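Local coordinates for protein DNA-entry nuclease (Competence-specific nuclease) (PDB 4QGO) that probably cleaves DNA and RNA without sequence specificity, as a beta-beta-alpha metal-dependent nuclease that acts as a virulence factor of Streptococcus agalactiae, at residues A[16-21]-A[32-37]. The protein carries 1 engineered substitution. Residues are numbered along the deposited sequence; the frame is centred on the assembly and turned at random.
Sequences NNLKNA and GIYELN
Leu18 of helix 12-22 and Tyr34 of strand 33-36 are the residues where the two backbones come nearest, their CA atoms 9.2 Å apart, a spacing that side chains alone must fill. Leu18 does so with one methyl group: its CG stands anti to the backbone N (chi1 -178°) and CD2 continues that extended line, which carries it out to the strand. There CD2 of Leu18 lies over one face of the Tyr34 ring, 4.0 Å from the ring centroid and 25° off the normal, a CH-pi contact. It is displaced toward the CB end, since CD2 of Leu18 is 3.7 Å from CG of Tyr34. The helix thus packs on one face of the large antiparallel sheet of this His-Me finger nuclease, near its edge, where strand 33-36 runs between 27-30 and 201-207. Alternation along the strand turns Tyr34 and Leu36 to the helix, and CD2 of Leu18 also meets CD2 of Leu36, more loosely, at 4.3 Å. Leucine's apolar fork offers one methyl to both without a polar group to satisfy, and Phe27 touches both leucines. Tyrosine adds a flat surface for the methyl and a polar end: its OH hydrogen-bonds the backbone O of Asp9, while Tyr29 packs edge-to-face with its ring.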
ATOM      1  N   ASN A  16      -3.357 -18.016  -3.441  1.00 12.14           N
ATOM      2  CA  ASN A  16      -4.373 -18.524  -2.520  1.00 16.06           C
ATOM      3  C   ASN A  16      -4.631 -17.535  -1.379  1.00 14.11           C
ATOM      4  O   ASN A  16      -5.780 -17.254  -1.018  1.00 13.10           O
ATOM      5  CB  ASN A  16      -3.967 -19.893  -1.968  1.00 19.55           C
ATOM      6  CG  ASN A  16      -4.045 -20.990  -3.016  1.00 26.43           C
ATOM      7  OD1 ASN A  16      -4.606 -20.797  -4.095  1.00 34.44           O
ATOM      8  ND2 ASN A  16      -3.490 -22.158  -2.696  1.00 31.75           N
ATOM      9  N   ASN A  17      -3.556 -16.989  -0.819  1.00 12.19           N
ATOM     10  CA  ASN A  17      -3.696 -15.989   0.234  1.00 10.82           C
ATOM     11  C   ASN A  17      -4.423 -14.749  -0.280  1.00  9.67           C
ATOM     12  O   ASN A  17      -5.297 -14.206   0.404  1.00 11.26           O
ATOM     13  CB  ASN A  17      -2.334 -15.626   0.822  1.00 10.86           C
ATOM     14  CG  ASN A  17      -1.770 -16.727   1.697  1.00 16.21           C
ATOM     15  OD1 ASN A  17      -2.519 -17.447   2.355  1.00 20.29           O
ATOM     16  ND2 ASN A  17      -0.450 -16.867   1.707  1.00 11.88           N
ATOM     17  N   LEU A  18      -4.067 -14.322  -1.490  1.00 10.92           N
ATOM     18  CA  LEU A  18      -4.722 -13.183  -2.122  1.00  9.02           C
ATOM     19  C   LEU A  18      -6.222 -13.439  -2.250  1.00 11.93           C
ATOM     20  O   LEU A  18      -7.028 -12.596  -1.873  1.00 11.39           O
ATOM     21  CB  LEU A  18      -4.098 -12.889  -3.491  1.00  8.92           C
ATOM     22  CG  LEU A  18      -4.667 -11.683  -4.232  1.00  9.88           C
ATOM     23  CD1 LEU A  18      -4.525 -10.419  -3.384  1.00 12.38           C
ATOM     24  CD2 LEU A  18      -3.988 -11.521  -5.585  1.00 11.23           C
ATOM     25  N   LYS A  19      -6.589 -14.610  -2.764  0.64 11.18           N
ATOM     26  CA  LYS A  19      -8.000 -14.957  -2.922  0.64 13.32           C
ATOM     27  C   LYS A  19      -8.749 -14.946  -1.590  0.64 14.60           C
ATOM     28  O   LYS A  19      -9.876 -14.455  -1.512  0.64 17.26           O
ATOM     29  CB  LYS A  19      -8.145 -16.326  -3.591  0.64 14.51           C
ATOM     30  CG  LYS A  19      -9.586 -16.788  -3.733  0.64 13.32           C
ATOM     31  N   ASN A  20      -8.126 -15.485  -0.546  1.00 12.84           N
ATOM     32  CA  ASN A  20      -8.739 -15.489   0.779  1.00 13.02           C
ATOM     33  C   ASN A  20      -8.940 -14.082   1.327  1.00 23.19           C
ATOM     34  O   ASN A  20      -9.892 -13.823   2.064  1.00 22.99           O
ATOM     35  CB  ASN A  20      -7.894 -16.293   1.770  1.00 18.52           C
ATOM     36  CG  ASN A  20      -7.833 -17.770   1.430  1.00 42.17           C
ATOM     37  OD1 ASN A  20      -8.711 -18.301   0.748  1.00 33.95           O
ATOM     38  ND2 ASN A  20      -6.795 -18.446   1.915  1.00 35.40           N
ATOM     39  N   ALA A  21      -8.036 -13.176   0.971  1.00 12.50           N
ATOM     40  CA  ALA A  21      -8.066 -11.823   1.512  1.00 14.10           C
ATOM     41  C   ALA A  21      -9.029 -10.891   0.781  1.00 15.86           C
ATOM     42  O   ALA A  21      -9.571  -9.966   1.384  1.00 17.74           O
ATOM     43  CB  ALA A  21      -6.671 -11.239   1.511  1.00 13.36           C
ATOM     44  N   GLY A  32       4.305  -6.838 -12.483  1.00  6.64           N
ATOM     45  CA  GLY A  32       4.804  -7.019 -11.132  1.00  6.72           C
ATOM     46  C   GLY A  32       3.755  -6.927 -10.039  1.00  7.65           C
ATOM     47  O   GLY A  32       4.063  -7.140  -8.872  1.00  8.97           O
ATOM     48  N   ILE A  33       2.507  -6.636 -10.399  1.00  6.10           N
ATOM     49  CA  ILE A  33       1.456  -6.497  -9.392  1.00  5.41           C
ATOM     50  C   ILE A  33       0.235  -7.329  -9.779  1.00  5.83           C
ATOM     51  O   ILE A  33       0.210  -7.917 -10.860  1.00  6.22           O
ATOM     52  CB  ILE A  33       1.111  -5.005  -9.129  1.00  6.33           C
ATOM     53  CG1 ILE A  33       0.713  -4.251 -10.409  1.00  6.15           C
ATOM     54  CG2 ILE A  33       2.339  -4.301  -8.529  1.00 10.12           C
ATOM     55  CD1 ILE A  33      -0.692  -4.545 -10.940  1.00  8.70           C
ATOM     56  N   TYR A  34      -0.765  -7.396  -8.904  1.00  4.82           N
ATOM     57  CA  TYR A  34      -2.026  -8.042  -9.261  1.00  5.27           C
ATOM     58  C   TYR A  34      -3.100  -6.995  -9.500  1.00  5.42           C
ATOM     59  O   TYR A  34      -3.443  -6.221  -8.597  1.00  7.21           O
ATOM     60  CB  TYR A  34      -2.467  -9.039  -8.179  1.00  7.06           C
ATOM     61  CG  TYR A  34      -1.670 -10.317  -8.194  1.00  5.99           C
ATOM     62  CD1 TYR A  34      -2.042 -11.378  -9.011  1.00  7.66           C
ATOM     63  CD2 TYR A  34      -0.542 -10.465  -7.400  1.00  6.75           C
ATOM     64  CE1 TYR A  34      -1.301 -12.547  -9.042  1.00 10.15           C
ATOM     65  CE2 TYR A  34       0.205 -11.631  -7.426  1.00  9.74           C
ATOM     66  CZ  TYR A  34      -0.185 -12.670  -8.243  1.00  9.23           C
ATOM     67  OH  TYR A  34       0.551 -13.834  -8.270  1.00 11.06           O
ATOM     68  N   GLU A  35      -3.611  -6.970 -10.722  0.53  5.72           N
ATOM     69  CA  GLU A  35      -4.777  -6.183 -11.053  0.53  5.25           C
ATOM     70  C   GLU A  35      -5.978  -6.982 -10.558  0.53  4.94           C
ATOM     71  O   GLU A  35      -6.071  -8.190 -10.823  0.53  4.76           O
ATOM     72  CB  GLU A  35      -4.842  -5.985 -12.564  0.53  6.09           C
ATOM     73  CG  GLU A  35      -5.997  -5.146 -13.055  0.53  3.44           C
ATOM     74  CD  GLU A  35      -6.059  -5.078 -14.576  0.53  9.22           C
ATOM     75  OE1 GLU A  35      -7.153  -4.809 -15.116  0.53 16.12           O
ATOM     76  OE2 GLU A  35      -5.019  -5.304 -15.235  0.53 17.41           O
ATOM     77  N   LEU A  36      -6.878  -6.325  -9.827  1.00  5.64           N
ATOM     78  CA  LEU A  36      -8.041  -7.003  -9.258  1.00  5.79           C
ATOM     79  C   LEU A  36      -9.312  -6.521  -9.921  1.00  5.82           C
ATOM     80  O   LEU A  36      -9.457  -5.328 -10.185  1.00  6.61           O
ATOM     81  CB  LEU A  36      -8.152  -6.681  -7.762  1.00  5.54           C
ATOM     82  CG  LEU A  36      -6.886  -6.880  -6.931  1.00  6.37           C
ATOM     83  CD1 LEU A  36      -7.186  -6.559  -5.472  1.00  9.27           C
ATOM     84  CD2 LEU A  36      -6.346  -8.291  -7.083  1.00  8.66           C
ATOM     85  N   ASN A  37     -10.238  -7.449 -10.179  1.00  5.43           N
ATOM     86  CA  ASN A  37     -11.571  -7.059 -10.650  1.00  6.54           C
ATOM     87  C   ASN A  37     -11.528  -6.184 -11.906  1.00  5.74           C
ATOM     88  O   ASN A  37     -12.296  -5.227 -12.036  1.00  5.92           O
ATOM     89  CB  ASN A  37     -12.332  -6.332  -9.526  1.00  6.86           C
ATOM     90  CG  ASN A  37     -13.834  -6.280  -9.759  1.00  6.63           C
ATOM     91  OD1 ASN A  37     -14.441  -7.249 -10.206  1.00  7.63           O
ATOM     92  ND2 ASN A  37     -14.438  -5.141  -9.441  1.00  7.37           N
TER